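Local atomic coordinates of predicted protein (Acinetobacter sp. RUH2624, PDB entry 4MEA), a protein that hydrolyses epoxides, probably to vicinal diols, as a Cif-type virulence factor built on the alpha/beta hydrolase fold. Residues A[9-13]-A[14-18]; A[274-277]-A[278-281]; A[90-93]-A[94-97]. All blocks are in the same frame, centred on the assembly; numbering follows the deposited sequence.

Contact 1: A[9-13]-A[14-18]; sequences IDTPP and AVSQQ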
loop_
_atom_site.group_PDB
_atom_site.type_symbol
_atom_site.label_atom_id
_atom_site.label_comp_id
_atom_site.label_asym_id
_atom_site.label_seq_id
_atom_site.Cartn_x
_atom_site.Cartn_y
_atom_site.Cartn_z
ATOM N N ILE A 9 15.074 9.032 -6.364
ATOM C CA ILE A 9 15.839 9.690 -7.426
ATOM C C ILE A 9 15.044 10.820 -8.059
ATOM O O ILE A 9 13.824 10.907 -7.893
ATOM C CB ILE A 9 16.239 8.694 -8.544
ATOM C CG1 ILE A 9 14.994 8.137 -9.248
ATOM C CG2 ILE A 9 17.083 7.566 -7.965
ATOM C CD1 ILE A 9 15.306 7.364 -10.540
ATOM N N ASP A 10 15.732 11.696 -8.782
ATOM C CA ASP A 10 15.029 12.702 -9.568
ATOM C C ASP A 10 15.436 12.635 -11.041
ATOM O O ASP A 10 15.242 13.580 -11.793
ATOM C CB ASP A 10 15.201 14.113 -8.980
ATOM C CG ASP A 10 16.653 14.574 -8.952
ATOM O OD1 ASP A 10 17.456 14.101 -9.787
ATOM O OD2 ASP A 10 16.984 15.425 -8.093
ATOM N N THR A 11 15.986 11.502 -11.451
ATOM C CA THR A 11 16.302 11.288 -12.867
ATOM C C THR A 11 15.052 11.414 -13.729
ATOM O O THR A 11 14.013 10.850 -13.399
ATOM C CB THR A 11 16.914 9.903 -13.075
ATOM O OG1 THR A 11 17.897 9.669 -12.056
ATOM C CG2 THR A 11 17.554 9.790 -14.461
ATOM N N PRO A 12 15.142 12.175 -14.832
ATOM C CA PRO A 12 14.003 12.297 -15.747
ATOM C C PRO A 12 13.690 10.949 -16.379
ATOM O O PRO A 12 14.614 10.220 -16.743
ATOM C CB PRO A 12 14.508 13.279 -16.810
ATOM C CG PRO A 12 15.578 14.067 -16.124
ATOM C CD PRO A 12 16.251 13.073 -15.207
ATOM N N PRO A 13 12.399 10.605 -16.473
ATOM C CA PRO A 13 11.982 9.325 -17.061
ATOM C C PRO A 13 12.629 9.053 -18.436
ATOM O O PRO A 13 12.933 7.903 -18.756
ATOM C CB PRO A 13 10.469 9.497 -17.209
ATOM C CG PRO A 13 10.084 10.427 -16.084
ATOM C CD PRO A 13 11.273 11.340 -15.861
ATOM N N ALA A 14 12.831 10.094 -19.237
ATOM C CA ALA A 14 13.396 9.919 -20.576
ATOM C C ALA A 14 14.847 9.495 -20.485
ATOM O O ALA A 14 15.320 8.682 -21.279
ATOM C CB ALA A 14 13.269 11.201 -21.385
ATOM N N VAL A 15 15.556 10.054 -19.511
ATOM C CA VAL A 15 16.952 9.696 -19.271
ATOM C C VAL A 15 17.041 8.238 -18.791
ATOM O O VAL A 15 17.853 7.451 -19.295
ATOM C CB VAL A 15 17.620 10.683 -18.273
ATOM C CG1 VAL A 15 18.970 10.175 -17.816
ATOM C CG2 VAL A 15 17.742 12.077 -18.899
ATOM N N SER A 16 16.183 7.863 -17.846
ATOM C CA SER A 16 16.097 6.464 -17.421
ATOM C C SER A 16 15.816 5.504 -18.584
ATOM O O SER A 16 16.399 4.424 -18.659
ATOM C CB SER A 16 15.024 6.293 -16.345
ATOM O OG SER A 16 15.386 6.993 -15.171
ATOM N N GLN A 17 14.910 5.888 -19.481
ATOM C CA GLN A 17 14.571 5.035 -20.616
ATOM C C GLN A 17 15.806 4.765 -21.500
ATOM O O GLN A 17 15.973 3.663 -22.029
ATOM C CB GLN A 17 13.434 5.648 -21.438
ATOM C CG GLN A 17 12.943 4.762 -22.596
ATOM C CD GLN A 17 12.520 3.375 -22.130
ATOM O OE1 GLN A 17 11.684 3.234 -21.243
ATOM N NE2 GLN A 17 13.112 2.345 -22.724
ATOM N N GLN A 18 16.673 5.764 -21.640
ATOM C CA GLN A 18 17.918 5.602 -22.403
ATOM C C GLN A 18 18.861 4.625 -21.699
ATOM O O GLN A 18 19.567 3.851 -22.350
ATOM C CB GLN A 18 18.615 6.953 -22.620
ATOM C CG GLN A 18 17.835 7.943 -23.473
ATOM C CD GLN A 18 18.323 9.375 -23.297
ATOM O OE1 GLN A 18 19.446 9.615 -22.846
ATOM N NE2 GLN A 18 17.469 10.337 -23.638
HETATM O O HOH W 1 13.449 8.088 -13.850
#
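Thr11, Pro12 and Val15 meet where the chain turns into helix 13-25, with Pro12 at the N-cap position. Val15 is the side chain to look at first, because its two methyl groups face different partners. CG2 lies alongside the Pro12 ring, the two side chains pointing the same way, and comes within 4.0 Å of Pro12 CB. CG1 is turned to Thr11, whose side chain crosses that of Val15 at about a right angle. The touch there is methyl on methyl, Thr11 CG2 to Val15 CG1 at 3.7 Å. With OG1 beside the backbone N (chi1 -45°), Thr11 CG2 stands anti to that N and faces the first turn of the helix, where it also meets Ser16 OG at 3.6 Å.

The backbone winds tightly beneath these side chains. Ser16 N donates to Pro12 O at 3.0 Å, approaching almost in line with the C=O bond, and one step on Gln17 N bonds Pro13 O at 2.9 Å, less directly, with the donor tilted 25° from the carbonyl plane. Neither proline has an N-H to give, which suits them to the start of a helix, where amides have no carbonyl ahead of them to bind.

Ser16 is the buried member of the group, and its hydroxyl also bonds Asn201 of helix 200-211, the helix on which Ile9 packs. The Gln17 side chain heads off along its own helix, where NE2 bonds Asn21. A water ties the incoming loop to the helix: it accepts from Ser16 OG at 2.6 Å and donates to Thr11 O at 2.9 Å.

Contact 2: A[274-277]-A[278-281]; sequences KGVN and DVLV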
loop_
_atom_site.group_PDB
_atom_site.type_symbol
_atom_site.label_atom_id
_atom_site.label_comp_id
_atom_site.label_asym_id
_atom_site.label_seq_id
_atom_site.Cartn_x
_atom_site.Cartn_y
_atom_site.Cartn_z
ATOM N N LYS A 274 17.418 -8.366 7.452
ATOM C CA LYS A 274 17.000 -7.004 7.086
ATOM C C LYS A 274 15.938 -6.984 5.988
ATOM O O LYS A 274 15.553 -5.913 5.500
ATOM C CB LYS A 274 18.199 -6.155 6.635
ATOM C CG LYS A 274 19.237 -5.915 7.729
ATOM C CD LYS A 274 18.596 -5.281 8.954
ATOM C CE LYS A 274 19.637 -4.964 10.029
ATOM N NZ LYS A 274 19.007 -4.469 11.291
ATOM N N GLY A 275 15.475 -8.165 5.596
ATOM C CA GLY A 275 14.418 -8.274 4.607
ATOM C C GLY A 275 13.108 -8.604 5.303
ATOM O O GLY A 275 12.698 -7.910 6.228
ATOM N N VAL A 276 12.455 -9.674 4.866
ATOM C CA VAL A 276 11.204 -10.113 5.487
ATOM C C VAL A 276 11.495 -10.784 6.835
ATOM O O VAL A 276 10.625 -10.873 7.700
ATOM C CB VAL A 276 10.406 -11.051 4.548
ATOM C CG1 VAL A 276 9.036 -11.371 5.149
ATOM C CG2 VAL A 276 10.241 -10.384 3.183
ATOM N N ASN A 277 12.729 -11.252 7.001
ATOM C CA ASN A 277 13.227 -11.693 8.304
ATOM C C ASN A 277 12.575 -13.012 8.761
ATOM O O ASN A 277 12.757 -14.056 8.130
ATOM C CB ASN A 277 13.061 -10.560 9.346
ATOM C CG ASN A 277 13.797 -10.838 10.646
ATOM O OD1 ASN A 277 14.584 -11.780 10.741
ATOM N ND2 ASN A 277 13.546 -10.012 11.655
ATOM N N ASP A 278 11.792 -12.967 9.834
ATOM C CA ASP A 278 11.320 -14.208 10.454
ATOM C C ASP A 278 9.917 -14.699 10.061
ATOM O O ASP A 278 9.459 -15.729 10.568
ATOM C CB ASP A 278 11.416 -14.094 11.982
ATOM C CG ASP A 278 10.553 -12.986 12.542
ATOM O OD1 ASP A 278 9.970 -12.214 11.749
ATOM O OD2 ASP A 278 10.469 -12.880 13.786
ATOM N N VAL A 279 9.232 -13.979 9.175
ATOM C CA VAL A 279 7.872 -14.358 8.792
ATOM C C VAL A 279 7.807 -15.762 8.164
ATOM O O VAL A 279 7.028 -16.604 8.595
ATOM C CB VAL A 279 7.234 -13.332 7.829
ATOM C CG1 VAL A 279 5.856 -13.826 7.344
ATOM C CG2 VAL A 279 7.125 -11.963 8.500
ATOM N N LEU A 280 8.630 -16.007 7.152
ATOM C CA LEU A 280 8.647 -17.307 6.488
ATOM C C LEU A 280 9.139 -18.406 7.429
ATOM O O LEU A 280 8.648 -19.532 7.390
ATOM C CB LEU A 280 9.544 -17.256 5.245
ATOM C CG LEU A 280 9.694 -18.560 4.452
ATOM C CD1 LEU A 280 8.368 -18.957 3.822
ATOM C CD2 LEU A 280 10.788 -18.449 3.374
ATOM N N VAL A 281 10.119 -18.082 8.266
ATOM C CA VAL A 281 10.681 -19.064 9.194
ATOM C C VAL A 281 9.591 -19.619 10.111
ATOM O O VAL A 281 9.447 -20.839 10.261
ATOM C CB VAL A 281 11.830 -18.455 10.023
ATOM C CG1 VAL A 281 12.260 -19.401 11.126
ATOM C CG2 VAL A 281 13.000 -18.104 9.113
HETATM O O HOH W 2 10.715 -14.196 6.200
#
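Val276 and Val279 touch across a type II' beta turn, a local contact that leads from the loop after strand 267-272 into helix 279-288. Their side chains meet at an oblique angle, Val276 CG1 lying 3.8 Å from Val279 CB and nearly as close to CG2. Val276 holds CG1 anti to its backbone N (chi1 -174°), where it meets Val279. Asn277 takes the first corner of the turn with positive phi (71°), a conformation asparagine tolerates better than most residues. The turn is open at its mouth, since Val276 O and Val279 N stand 3.7 Å apart.

In the alpha/beta hydrolase fold this is one of the connections from a strand of the central sheet to the helix packed beside it. Water joins the two halves here: it donates to Asn277 O at 2.8 Å and accepts from Leu280 N at 2.9 Å, serving an amide of the helix's first turn. Asn277 O is gripped a second time by Thr271 OG1, while Val276 N bonds Asp158 OD2. Beyond the turn, Val281 packs against Ala297 and Ile299 of strand 295-300, and Val276 against His305.

Contact 3: A[90-93]-A[94-97]; sequences IDLP and GLGQ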
loop_
_atom_site.group_PDB
_atom_site.type_symbol
_atom_site.label_atom_id
_atom_site.label_comp_id
_atom_site.label_asym_id
_atom_site.label_seq_id
_atom_site.Cartn_x
_atom_site.Cartn_y
_atom_site.Cartn_z
ATOM N N ILE A 90 14.612 -20.319 -14.348
ATOM C CA ILE A 90 13.514 -20.017 -15.254
ATOM C C ILE A 90 12.890 -18.668 -14.917
ATOM O O ILE A 90 12.671 -18.357 -13.741
ATOM C CB ILE A 90 12.415 -21.105 -15.145
ATOM C CG1 ILE A 90 13.011 -22.495 -15.396
ATOM C CG2 ILE A 90 11.256 -20.803 -16.101
ATOM C CD1 ILE A 90 12.078 -23.645 -14.993
ATOM N N ASP A 91 12.604 -17.874 -15.948
ATOM C CA ASP A 91 11.830 -16.645 -15.791
ATOM C C ASP A 91 10.356 -16.978 -15.541
ATOM O O ASP A 91 9.739 -17.690 -16.335
ATOM C CB ASP A 91 11.933 -15.772 -17.047
ATOM C CG ASP A 91 13.256 -15.051 -17.151
ATOM O OD1 ASP A 91 13.980 -14.995 -16.131
ATOM O OD2 ASP A 91 13.564 -14.522 -18.249
ATOM N N LEU A 92 9.794 -16.465 -14.447
ATOM C CA LEU A 92 8.376 -16.706 -14.139
ATOM C C LEU A 92 7.489 -16.322 -15.309
ATOM O O LEU A 92 7.771 -15.354 -16.024
ATOM C CB LEU A 92 7.939 -15.901 -12.912
ATOM C CG LEU A 92 8.274 -16.450 -11.525
ATOM C CD1 LEU A 92 7.869 -15.439 -10.433
ATOM C CD2 LEU A 92 7.576 -17.795 -11.310
ATOM N N PRO A 93 6.389 -17.057 -15.493
ATOM C CA PRO A 93 5.431 -16.695 -16.542
ATOM C C PRO A 93 5.144 -15.186 -16.531
ATOM O O PRO A 93 4.823 -14.616 -15.483
ATOM C CB PRO A 93 4.183 -17.489 -16.155
ATOM C CG PRO A 93 4.726 -18.710 -15.452
ATOM C CD PRO A 93 5.930 -18.194 -14.674
ATOM N N GLY A 94 5.279 -14.552 -17.692
ATOM C CA GLY A 94 5.024 -13.128 -17.829
ATOM C C GLY A 94 6.211 -12.223 -17.547
ATOM O O GLY A 94 6.268 -11.102 -18.055
ATOM N N LEU A 95 7.156 -12.698 -16.735
ATOM C CA LEU A 95 8.281 -11.878 -16.289
ATOM C C LEU A 95 9.579 -12.182 -17.032
ATOM O O LEU A 95 9.689 -13.195 -17.727
ATOM C CB LEU A 95 8.483 -12.049 -14.781
ATOM C CG LEU A 95 7.221 -11.743 -13.972
ATOM C CD1 LEU A 95 7.499 -11.795 -12.478
ATOM C CD2 LEU A 95 6.660 -10.380 -14.382
ATOM N N GLY A 96 10.570 -11.309 -16.880
ATOM C CA GLY A 96 11.829 -11.482 -17.583
ATOM C C GLY A 96 11.538 -11.615 -19.068
ATOM O O GLY A 96 10.849 -10.771 -19.645
ATOM N N GLN A 97 12.031 -12.683 -19.688
ATOM C CA GLN A 97 11.773 -12.907 -21.116
ATOM C C GLN A 97 10.698 -13.964 -21.384
ATOM O O GLN A 97 10.505 -14.395 -22.530
ATOM C CB GLN A 97 13.077 -13.236 -21.845
ATOM C CG GLN A 97 14.062 -12.073 -21.790
ATOM C CD GLN A 97 15.420 -12.425 -22.349
ATOM O OE1 GLN A 97 15.625 -12.411 -23.568
ATOM N NE2 GLN A 97 16.363 -12.738 -21.460
HETATM O O HOH W 3 15.500 -12.806 -18.779
#
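The run Gly94-Leu95-Gly96-Gln97-Ser98 fits the Gly-X-small-X-Ser/Thr motif of epoxide hydrolases, and Asp91 and Leu92 fold back onto it through a type II beta turn from Leu92 to Leu95. Leu95 N closes the turn on Leu92 O at 2.8 Å, and Gly94 occupies the corner that needs positive phi. The Leu92 and Leu95 side chains run side by side in the same direction, with Leu92 CB 4.2 Å from Leu95 CD1.

Asp91 fastens the far end. Its carboxylate reaches across to Gln97 N, which bonds OD2 at 2.8 Å with a straight N-H but from above the carboxylate plane, 42° out of it. Gly96 CA lies 3.6 Å from Asp91 OD2, and with no side chain there the carboxylate can come this close. A water adds a further link, donating to Asp91 OD2 at 2.6 Å and accepting from Gln97 NE2 at 2.8 Å. His50 ND1 also bonds OD2, and Trp71 N bonds OD1, which fixes the carboxylate at both oxygens; Gln97 NE2 has Tyr33 OH as another partner.

The buried turn follows strand 87-90 and is wedged between helices: Leu92 and Pro93 rest on Leu115 and Ile114 of helix 108-123, while Leu95 packs on Ala238 and Ala239 of helix 233-244.

How the contacts relate
The three contacts are separate, none touching another. Contact 3 lies deepest, about 10 Å from the chain's centre, and contact 2 sits on the opposite side of that centre, their centres 25 Å apart and nearest atoms about 14 Å. Both follow strands of the main sheet, 87-90 and 267-272. Contact 2 adjoins His305, probably the general-base histidine judging by the family, and contact 3 bonds His65 of the His-Gly segment, which in these hydrolases lies by the oxyanion site. Contact 1 is peripheral, its nearest atoms about 14 Å from contact 3 and 19 Å from contact 2. Contacts 1 and 3 each meet helices between strands 151-157 and 267-272, which probably cover the active site.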